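PDB 2BCG: Rab GDP-dissociation inhibitor from Saccharomyces cerevisiae, which holds Rab GTPases such as SEC4 in their GDP-bound form by blocking nucleotide exchange and extracts GDP-bound YPT7 from vacuolar membranes. Local coordinates for residues Lys151-Trp156 with Tyr183-Gly188; Thr177-Tyr182 with Asp206-Pro211. All coordinates share one frame; numbering follows the deposited sequence. Where two conformers were deposited one is given.

Interaction 1: Lys151-Trp156 with Tyr183-Gly188; sequences KKFLEW and YKFGLG. With GER (geran-8-yl geran), chain D.
F185 lies against helix 144-159 as the middle member of an aromatic cluster with F153 and W156, in the helical region of this Rab GDI that binds geranylgeranyl. Helix 178-184 ends here in a Schellman motif, with G186 at positive phi, and the turn brings F185 and L187 against helix 144-159. Backbone as well as side chain receives the F185 ring: the CA of F153 sits over its centre in a CH-pi contact, 3.9 Å from the centroid and almost straight above it. The F153 ring, with CG anti to the backbone N (chi1 172°), stands with its edge toward the F185 face in an offset edge-to-face pair, planes at 79°. W156 meets F185 obliquely, the two planes inclined at 45°, and its CB comes to 3.5 Å from F185 CZ. L187 CD1 lies over one face of the F153 ring, 4.1 Å from F153 CG. No hydrogen bond crosses between the segments; the contact is made by CH-pi, aromatic and aliphatic packing. The helix turns another side to the lipid: L154 CB and E155 CG each approach GER C9 to 3.7 Å, and L154 CD1 lies equally close to GER C11.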
ATOM      1  N   LYS A 151      30.348 -19.414   5.334  1.00 27.43           N
ATOM      2  CA  LYS A 151      30.472 -18.662   6.592  1.00 28.37           C
ATOM      3  C   LYS A 151      31.546 -17.566   6.552  1.00 29.08           C
ATOM      4  O   LYS A 151      31.305 -16.428   6.983  1.00 29.22           O
ATOM      5  CB  LYS A 151      30.742 -19.632   7.741  1.00 28.81           C
ATOM      6  CG  LYS A 151      30.757 -18.995   9.111  1.00 29.90           C
ATOM      7  CD  LYS A 151      30.318 -20.004  10.144  1.00 32.93           C
ATOM      8  CE  LYS A 151      30.615 -19.570  11.574  1.00 33.49           C
ATOM      9  NZ  LYS A 151      30.025 -20.617  12.477  1.00 35.88           N
ATOM     10  N   LYS A 152      32.727 -17.899   6.030  1.00 29.12           N
ATOM     11  CA  LYS A 152      33.783 -16.903   5.902  1.00 29.50           C
ATOM     12  C   LYS A 152      33.361 -15.777   4.981  1.00 29.33           C
ATOM     13  O   LYS A 152      33.643 -14.616   5.250  1.00 29.27           O
ATOM     14  CB  LYS A 152      35.074 -17.548   5.415  1.00 30.19           C
ATOM     15  CG  LYS A 152      35.605 -18.560   6.404  1.00 32.12           C
ATOM     16  CD  LYS A 152      36.879 -19.191   5.922  1.00 34.65           C
ATOM     17  CE  LYS A 152      37.692 -19.637   7.131  1.00 34.84           C
ATOM     18  NZ  LYS A 152      38.928 -20.354   6.731  1.00 38.97           N
ATOM     19  N   PHE A 153      32.658 -16.127   3.904  1.00 28.60           N
ATOM     20  CA  PHE A 153      32.080 -15.127   3.008  1.00 28.45           C
ATOM     21  C   PHE A 153      31.131 -14.178   3.752  1.00 29.14           C
ATOM     22  O   PHE A 153      31.263 -12.957   3.653  1.00 29.21           O
ATOM     23  CB  PHE A 153      31.349 -15.821   1.856  1.00 27.43           C
ATOM     24  CG  PHE A 153      30.553 -14.888   0.991  1.00 26.01           C
ATOM     25  CD1 PHE A 153      31.195 -14.060   0.081  1.00 25.05           C
ATOM     26  CD2 PHE A 153      29.153 -14.863   1.065  1.00 24.12           C
ATOM     27  CE1 PHE A 153      30.472 -13.195  -0.738  1.00 23.58           C
ATOM     28  CE2 PHE A 153      28.419 -14.012   0.256  1.00 22.83           C
ATOM     29  CZ  PHE A 153      29.075 -13.171  -0.653  1.00 24.15           C
ATOM     30  N   LEU A 154      30.184 -14.737   4.497  1.00 29.76           N
ATOM     31  CA  LEU A 154      29.212 -13.911   5.204  1.00 30.90           C
ATOM     32  C   LEU A 154      29.842 -13.122   6.354  1.00 32.28           C
ATOM     33  O   LEU A 154      29.375 -12.029   6.684  1.00 32.52           O
ATOM     34  CB  LEU A 154      28.017 -14.755   5.686  1.00 30.72           C
ATOM     35  CG  LEU A 154      27.101 -15.339   4.598  1.00 30.34           C
ATOM     36  CD1 LEU A 154      26.046 -16.189   5.272  1.00 30.37           C
ATOM     37  CD2 LEU A 154      26.438 -14.268   3.726  1.00 28.96           C
ATOM     38  N   GLU A 155      30.906 -13.666   6.954  1.00 33.44           N
ATOM     39  CA  GLU A 155      31.661 -12.944   7.989  1.00 35.09           C
ATOM     40  C   GLU A 155      32.364 -11.712   7.408  1.00 35.05           C
ATOM     41  O   GLU A 155      32.503 -10.687   8.083  1.00 35.41           O
ATOM     42  CB  GLU A 155      32.672 -13.874   8.678  1.00 34.80           C
ATOM     43  CG  GLU A 155      32.042 -14.845   9.697  1.00 36.12           C
ATOM     44  CD  GLU A 155      33.014 -15.931  10.166  1.00 35.81           C
ATOM     45  OE1 GLU A 155      34.036 -16.180   9.472  1.00 38.86           O
ATOM     46  OE2 GLU A 155      32.753 -16.544  11.225  1.00 39.12           O
ATOM     47  N   TRP A 156      32.794 -11.818   6.158  1.00 35.42           N
ATOM     48  CA  TRP A 156      33.384 -10.693   5.443  1.00 35.91           C
ATOM     49  C   TRP A 156      32.323  -9.633   5.113  1.00 36.98           C
ATOM     50  O   TRP A 156      32.576  -8.433   5.294  1.00 37.57           O
ATOM     51  CB  TRP A 156      34.123 -11.187   4.199  1.00 34.18           C
ATOM     52  CG  TRP A 156      34.507 -10.121   3.228  1.00 33.51           C
ATOM     53  CD1 TRP A 156      35.564  -9.257   3.328  1.00 32.17           C
ATOM     54  CD2 TRP A 156      33.865  -9.827   1.985  1.00 32.15           C
ATOM     55  NE1 TRP A 156      35.607  -8.433   2.232  1.00 32.05           N
ATOM     56  CE2 TRP A 156      34.578  -8.760   1.387  1.00 31.03           C
ATOM     57  CE3 TRP A 156      32.751 -10.354   1.317  1.00 32.03           C
ATOM     58  CZ2 TRP A 156      34.209  -8.208   0.159  1.00 32.61           C
ATOM     59  CZ3 TRP A 156      32.380  -9.803   0.093  1.00 32.42           C
ATOM     60  CH2 TRP A 156      33.109  -8.738  -0.474  1.00 33.01           C
ATOM     61  N   TYR A 183      35.453 -16.323  -5.791  1.00 22.30           N
ATOM     62  CA  TYR A 183      36.737 -17.039  -5.926  1.00 22.65           C
ATOM     63  C   TYR A 183      37.619 -16.875  -4.698  1.00 22.97           C
ATOM     64  O   TYR A 183      38.203 -17.860  -4.235  1.00 23.32           O
ATOM     65  CB  TYR A 183      37.483 -16.558  -7.164  1.00 22.85           C
ATOM     66  CG  TYR A 183      38.583 -17.493  -7.637  1.00 22.60           C
ATOM     67  CD1 TYR A 183      38.278 -18.637  -8.378  1.00 21.71           C
ATOM     68  CD2 TYR A 183      39.926 -17.183  -7.410  1.00 23.06           C
ATOM     69  CE1 TYR A 183      39.301 -19.492  -8.859  1.00 22.78           C
ATOM     70  CE2 TYR A 183      40.943 -18.023  -7.867  1.00 20.68           C
ATOM     71  CZ  TYR A 183      40.621 -19.164  -8.587  1.00 22.20           C
ATOM     72  OH  TYR A 183      41.626 -19.995  -9.066  1.00 22.34           O
ATOM     73  N   LYS A 184      37.707 -15.652  -4.169  1.00 23.56           N
ATOM     74  CA  LYS A 184      38.516 -15.387  -2.976  1.00 24.38           C
ATOM     75  C   LYS A 184      38.099 -16.340  -1.847  1.00 24.21           C
ATOM     76  O   LYS A 184      38.932 -16.827  -1.083  1.00 24.73           O
ATOM     77  CB  LYS A 184      38.402 -13.909  -2.562  0.60 24.84           C
ATOM     78  CG  LYS A 184      39.065 -13.524  -1.222  0.60 26.34           C
ATOM     79  CD  LYS A 184      40.585 -13.298  -1.327  0.60 28.57           C
ATOM     80  CE  LYS A 184      40.923 -12.044  -2.121  0.60 28.75           C
ATOM     81  NZ  LYS A 184      42.371 -11.711  -2.012  0.60 29.39           N
ATOM     82  N   PHE A 185      36.800 -16.630  -1.759  1.00 23.93           N
ATOM     83  CA  PHE A 185      36.289 -17.524  -0.731  1.00 23.56           C
ATOM     84  C   PHE A 185      36.109 -18.969  -1.180  1.00 23.80           C
ATOM     85  O   PHE A 185      35.618 -19.785  -0.411  1.00 24.46           O
ATOM     86  CB  PHE A 185      34.979 -16.947  -0.193  1.00 23.71           C
ATOM     87  CG  PHE A 185      35.166 -15.619   0.454  1.00 23.47           C
ATOM     88  CD1 PHE A 185      34.872 -14.460  -0.243  1.00 24.58           C
ATOM     89  CD2 PHE A 185      35.714 -15.523   1.729  1.00 23.90           C
ATOM     90  CE1 PHE A 185      35.069 -13.216   0.353  1.00 24.89           C
ATOM     91  CE2 PHE A 185      35.919 -14.278   2.333  1.00 24.29           C
ATOM     92  CZ  PHE A 185      35.601 -13.135   1.638  1.00 23.63           C
ATOM     93  N   GLY A 186      36.486 -19.272  -2.417  1.00 23.67           N
ATOM     94  CA  GLY A 186      36.465 -20.640  -2.943  1.00 24.10           C
ATOM     95  C   GLY A 186      35.093 -21.274  -3.069  1.00 24.43           C
ATOM     96  O   GLY A 186      34.936 -22.473  -2.870  1.00 24.61           O
ATOM     97  N   LEU A 187      34.083 -20.460  -3.385  1.00 23.50           N
ATOM     98  CA  LEU A 187      32.696 -20.967  -3.442  1.00 24.05           C
ATOM     99  C   LEU A 187      32.371 -21.641  -4.779  1.00 24.15           C
ATOM    100  O   LEU A 187      32.669 -21.088  -5.831  1.00 25.41           O
ATOM    101  CB  LEU A 187      31.712 -19.822  -3.167  1.00 23.53           C
ATOM    102  CG  LEU A 187      32.004 -18.986  -1.920  1.00 23.23           C
ATOM    103  CD1 LEU A 187      31.012 -17.816  -1.809  1.00 24.43           C
ATOM    104  CD2 LEU A 187      31.954 -19.849  -0.703  1.00 23.39           C
ATOM    105  N   GLY A 188      31.745 -22.824  -4.733  1.00 24.43           N
ATOM    106  CA  GLY A 188      31.345 -23.545  -5.947  1.00 25.21           C
ATOM    107  C   GLY A 188      30.073 -23.037  -6.604  1.00 25.73           C
ATOM    108  O   GLY A 188      29.388 -22.189  -6.038  1.00 25.05           O
TER
HETATM  109  C1  GER D2000      24.467  -8.775   9.265  1.00 51.47           C
HETATM  110  C2  GER D2000      24.453 -10.321   9.177  1.00 52.02           C
HETATM  111  C3  GER D2000      25.195 -11.082   8.257  1.00 51.01           C
HETATM  112  C4  GER D2000      26.122 -10.445   7.210  1.00 51.43           C
HETATM  113  C5  GER D2000      25.057 -12.613   8.285  1.00 51.52           C
HETATM  114  C6  GER D2000      26.273 -13.326   8.894  1.00 50.88           C
HETATM  115  C7  GER D2000      25.995 -14.674   9.144  1.00 49.83           C
HETATM  116  C8  GER D2000      26.883 -15.740   9.340  1.00 48.99           C
HETATM  117  C9  GER D2000      28.406 -15.523   9.311  1.00 48.29           C
HETATM  118  C10 GER D2000      26.316 -17.145   9.617  1.00 47.50           C
HETATM  119  C11 GER D2000      26.407 -18.101   8.414  1.00 45.01           C
HETATM  120  C12 GER D2000      26.221 -19.422   8.823  1.00 42.40           C
HETATM  121  C13 GER D2000      26.252 -20.598   8.072  1.00 40.50           C
HETATM  122  C14 GER D2000      26.509 -20.600   6.566  1.00 39.40           C
HETATM  123  C15 GER D2000      26.015 -21.934   8.774  1.00 39.28           C
HETATM  124  C16 GER D2000      27.335 -22.564   9.194  1.00 37.80           C
HETATM  125  C17 GER D2000      27.150 -23.883   9.578  1.00 37.47           C
HETATM  126  C18 GER D2000      28.066 -24.920   9.434  1.00 36.99           C
HETATM  127  C19 GER D2000      29.446 -24.657   8.796  1.00 37.00           C
HETATM  128  C20 GER D2000      27.684 -26.332   9.926  1.00 37.76           C

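Interaction 2: Thr177-Tyr182 with Asp206-Pro211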
ATOM      1  N   THR A 177      34.800  -8.184  -9.825  1.00 27.07           N
ATOM      2  CA  THR A 177      33.469  -8.718 -10.160  1.00 25.78           C
ATOM      3  C   THR A 177      32.983  -9.608  -9.007  1.00 24.91           C
ATOM      4  O   THR A 177      33.764 -10.020  -8.130  1.00 23.11           O
ATOM      5  CB  THR A 177      33.487  -9.575 -11.455  1.00 25.99           C
ATOM      6  OG1 THR A 177      34.193 -10.797 -11.203  1.00 25.89           O
ATOM      7  CG2 THR A 177      34.154  -8.835 -12.626  1.00 26.35           C
ATOM      8  N   MET A 178      31.685  -9.908  -8.997  1.00 23.81           N
ATOM      9  CA  MET A 178      31.162 -10.780  -7.967  1.00 23.18           C
ATOM     10  C   MET A 178      31.761 -12.182  -8.079  1.00 22.62           C
ATOM     11  O   MET A 178      32.013 -12.802  -7.061  1.00 21.86           O
ATOM     12  CB  MET A 178      29.628 -10.809  -7.973  1.00 22.78           C
ATOM     13  CG  MET A 178      29.060 -11.286  -6.653  1.00 23.45           C
ATOM     14  SD  MET A 178      29.659 -10.436  -5.172  1.00 22.96           S
ATOM     15  CE  MET A 178      29.178 -11.567  -3.880  1.00 23.70           C
ATOM     16  N   ASP A 179      32.003 -12.664  -9.297  1.00 23.94           N
ATOM     17  CA  ASP A 179      32.663 -13.970  -9.479  1.00 24.97           C
ATOM     18  C   ASP A 179      34.051 -14.014  -8.819  1.00 24.83           C
ATOM     19  O   ASP A 179      34.421 -15.016  -8.214  1.00 24.39           O
ATOM     20  CB  ASP A 179      32.795 -14.321 -10.957  1.00 25.83           C
ATOM     21  CG  ASP A 179      32.395 -15.754 -11.256  1.00 28.26           C
ATOM     22  OD1 ASP A 179      32.285 -16.091 -12.465  1.00 33.73           O
ATOM     23  OD2 ASP A 179      32.164 -16.530 -10.302  1.00 30.01           O
ATOM     24  N   GLU A 180      34.800 -12.910  -8.931  1.00 25.18           N
ATOM     25  CA  GLU A 180      36.101 -12.798  -8.283  1.00 25.19           C
ATOM     26  C   GLU A 180      35.991 -12.778  -6.773  1.00 24.48           C
ATOM     27  O   GLU A 180      36.823 -13.350  -6.077  1.00 24.67           O
ATOM     28  CB  GLU A 180      36.856 -11.563  -8.782  1.00 25.27           C
ATOM     29  CG  GLU A 180      37.278 -11.675 -10.239  1.00 27.71           C
ATOM     30  CD  GLU A 180      37.957 -10.416 -10.746  1.00 29.36           C
ATOM     31  OE1 GLU A 180      37.701  -9.322 -10.192  1.00 29.09           O
ATOM     32  OE2 GLU A 180      38.745 -10.530 -11.705  1.00 32.55           O
ATOM     33  N   VAL A 181      34.930 -12.162  -6.247  1.00 24.05           N
ATOM     34  CA  VAL A 181      34.686 -12.198  -4.821  1.00 23.51           C
ATOM     35  C   VAL A 181      34.406 -13.650  -4.363  1.00 23.06           C
ATOM     36  O   VAL A 181      34.926 -14.101  -3.338  1.00 23.21           O
ATOM     37  CB  VAL A 181      33.508 -11.233  -4.411  1.00 23.24           C
ATOM     38  CG1 VAL A 181      33.058 -11.499  -2.994  1.00 23.86           C
ATOM     39  CG2 VAL A 181      33.911  -9.766  -4.573  1.00 24.42           C
ATOM     40  N   TYR A 182      33.609 -14.381  -5.153  1.00 22.25           N
ATOM     41  CA  TYR A 182      33.283 -15.768  -4.843  1.00 20.88           C
ATOM     42  C   TYR A 182      34.574 -16.606  -4.827  1.00 21.77           C
ATOM     43  O   TYR A 182      34.773 -17.436  -3.926  1.00 22.14           O
ATOM     44  CB  TYR A 182      32.290 -16.328  -5.873  1.00 19.41           C
ATOM     45  CG  TYR A 182      30.811 -15.875  -5.769  1.00 18.01           C
ATOM     46  CD1 TYR A 182      30.042 -15.733  -6.924  1.00 17.66           C
ATOM     47  CD2 TYR A 182      30.204 -15.621  -4.532  1.00 19.60           C
ATOM     48  CE1 TYR A 182      28.668 -15.383  -6.863  1.00 16.69           C
ATOM     49  CE2 TYR A 182      28.813 -15.253  -4.448  1.00 17.37           C
ATOM     50  CZ  TYR A 182      28.077 -15.139  -5.632  1.00 17.30           C
ATOM     51  OH  TYR A 182      26.728 -14.780  -5.550  1.00 18.32           O
ATOM     52  N   ASP A 206      23.632 -12.451 -14.771  1.00 30.48           N
ATOM     53  CA  ASP A 206      24.399 -11.325 -15.322  1.00 29.95           C
ATOM     54  C   ASP A 206      25.370 -10.745 -14.294  1.00 29.19           C
ATOM     55  O   ASP A 206      26.494 -10.375 -14.644  1.00 29.81           O
ATOM     56  CB  ASP A 206      23.472 -10.205 -15.776  1.00 30.56           C
ATOM     57  CG  ASP A 206      22.574 -10.602 -16.938  1.00 32.06           C
ATOM     58  OD1 ASP A 206      22.732 -11.715 -17.497  1.00 33.67           O
ATOM     59  OD2 ASP A 206      21.699  -9.773 -17.298  1.00 35.89           O
ATOM     60  N   TYR A 207      24.933 -10.663 -13.032  1.00 27.29           N
ATOM     61  CA  TYR A 207      25.715 -10.040 -11.937  1.00 25.64           C
ATOM     62  C   TYR A 207      27.122 -10.631 -11.732  1.00 25.39           C
ATOM     63  O   TYR A 207      27.995  -9.968 -11.157  1.00 25.10           O
ATOM     64  CB  TYR A 207      24.954 -10.129 -10.613  1.00 24.12           C
ATOM     65  CG  TYR A 207      25.069 -11.495  -9.961  1.00 22.56           C
ATOM     66  CD1 TYR A 207      24.256 -12.576 -10.371  1.00 21.24           C
ATOM     67  CD2 TYR A 207      26.004 -11.714  -8.945  1.00 20.82           C
ATOM     68  CE1 TYR A 207      24.370 -13.845  -9.766  1.00 19.65           C
ATOM     69  CE2 TYR A 207      26.138 -12.966  -8.336  1.00 20.86           C
ATOM     70  CZ  TYR A 207      25.336 -14.026  -8.758  1.00 20.11           C
ATOM     71  OH  TYR A 207      25.472 -15.249  -8.147  1.00 19.40           O
ATOM     72  N   LEU A 208      27.326 -11.874 -12.168  1.00 25.61           N
ATOM     73  CA  LEU A 208      28.603 -12.557 -11.968  1.00 26.37           C
ATOM     74  C   LEU A 208      29.781 -11.801 -12.601  1.00 27.64           C
ATOM     75  O   LEU A 208      30.896 -11.814 -12.068  1.00 27.62           O
ATOM     76  CB  LEU A 208      28.544 -13.971 -12.526  1.00 26.62           C
ATOM     77  CG  LEU A 208      27.736 -15.052 -11.788  1.00 25.09           C
ATOM     78  CD1 LEU A 208      27.770 -16.312 -12.638  1.00 25.81           C
ATOM     79  CD2 LEU A 208      28.288 -15.331 -10.397  1.00 25.78           C
ATOM     80  N   GLN A 209      29.513 -11.139 -13.720  1.00 28.75           N
ATOM     81  CA  GLN A 209      30.565 -10.459 -14.472  1.00 29.79           C
ATOM     82  C   GLN A 209      30.496  -8.940 -14.319  1.00 30.23           C
ATOM     83  O   GLN A 209      31.137  -8.203 -15.063  1.00 30.23           O
ATOM     84  CB  GLN A 209      30.550 -10.902 -15.941  1.00 30.94           C
ATOM     85  CG  GLN A 209      30.638 -12.426 -16.149  1.00 33.37           C
ATOM     86  CD  GLN A 209      31.837 -13.081 -15.446  1.00 35.28           C
ATOM     87  OE1 GLN A 209      32.871 -12.447 -15.215  1.00 38.74           O
ATOM     88  NE2 GLN A 209      31.694 -14.362 -15.102  1.00 38.23           N
ATOM     89  N   GLN A 210      29.736  -8.479 -13.326  1.00 29.61           N
ATOM     90  CA  GLN A 210      29.586  -7.053 -13.037  1.00 29.58           C
ATOM     91  C   GLN A 210      30.288  -6.733 -11.710  1.00 29.38           C
ATOM     92  O   GLN A 210      30.502  -7.649 -10.906  1.00 28.39           O
ATOM     93  CB  GLN A 210      28.102  -6.679 -12.959  0.50 29.64           C
ATOM     94  CG  GLN A 210      27.431  -6.569 -14.315  0.50 30.31           C
ATOM     95  CD  GLN A 210      25.919  -6.546 -14.239  0.50 29.20           C
ATOM     96  OE1 GLN A 210      25.330  -6.446 -13.159  0.50 30.88           O
ATOM     97  NE2 GLN A 210      25.279  -6.640 -15.396  0.50 30.87           N
ATOM     98  N   PRO A 211      30.675  -5.446 -11.482  1.00 29.21           N
ATOM     99  CA  PRO A 211      31.246  -5.020 -10.206  1.00 28.98           C
ATOM    100  C   PRO A 211      30.489  -5.573  -8.995  1.00 28.37           C
ATOM    101  O   PRO A 211      29.257  -5.637  -9.008  1.00 29.12           O
ATOM    102  CB  PRO A 211      31.099  -3.498 -10.248  1.00 29.46           C
ATOM    103  CG  PRO A 211      31.241  -3.178 -11.683  1.00 30.25           C
ATOM    104  CD  PRO A 211      30.624  -4.324 -12.442  1.00 29.76           C
TER
HETATM  105  O   HOH W   1      34.785 -12.137 -13.431  1.00 34.67           O
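T177 and P211 come together in a single backbone bridge, their CA atoms 4.3 Å apart, just where helix 178-184 begins and the 206-211 loop runs toward helix 212-229. Two amides of the first helical turn are taken up by this loop. M178 N donates to Q210 O at 3.2 Å, and D179 N to L208 O at 3.1 Å. A third, that of E180, is bound within its own segment by T177 OG1, and T177 N returns a bond to E180 OE1 from above the carboxylate plane. T177 OG1, placed between the backbone N and the carbonyl carbon (chi1 70°), is also 2.7 Å from the oxygen of a water that donates to Q209 OE1. The other end of the same amide, Q209 NE2, makes a weak bond to D179 OD1, while D179 OD2 forms a salt bridge with K192. Deeper in, the side chains of Y182 and Y207 cross at about a right angle and join through their hydroxyls, OH to OH 2.9 Å. L208 CD2 packs at the Y182 edge, 3.6 Å from Y182 CE1. M178 CG has a place against both tyrosines, over a face of Y182 and at the edge of Y207, whose ring also stacks with W202. Reciprocal bonding between T177, the N-cap, and E180 defines a capping box, while carbonyls of the loop, L208 O and Q210 O, take the intervening amides of D179 and M178.

Helix 178-184 is common to both contacts, and its two ends illustrate how location sets chemistry. Interaction 1, at the C-terminal end, is buried and apolar, fastening the helix exit to helix 144-159, whose residues also line the lipid site. Interaction 2, at the N-terminal end, is only partly buried and combines hydrogen bonds, with a water at its polar side, with apolar and aromatic packing to tie the helix start to the loop before helix 212-229. The two are continuous: F153 CZ touches M178 CE at 3.6 Å, V181 CG1 packs against F153 and W156, and L187 N probably bonds to Y182 O. The segments alternate along the chain.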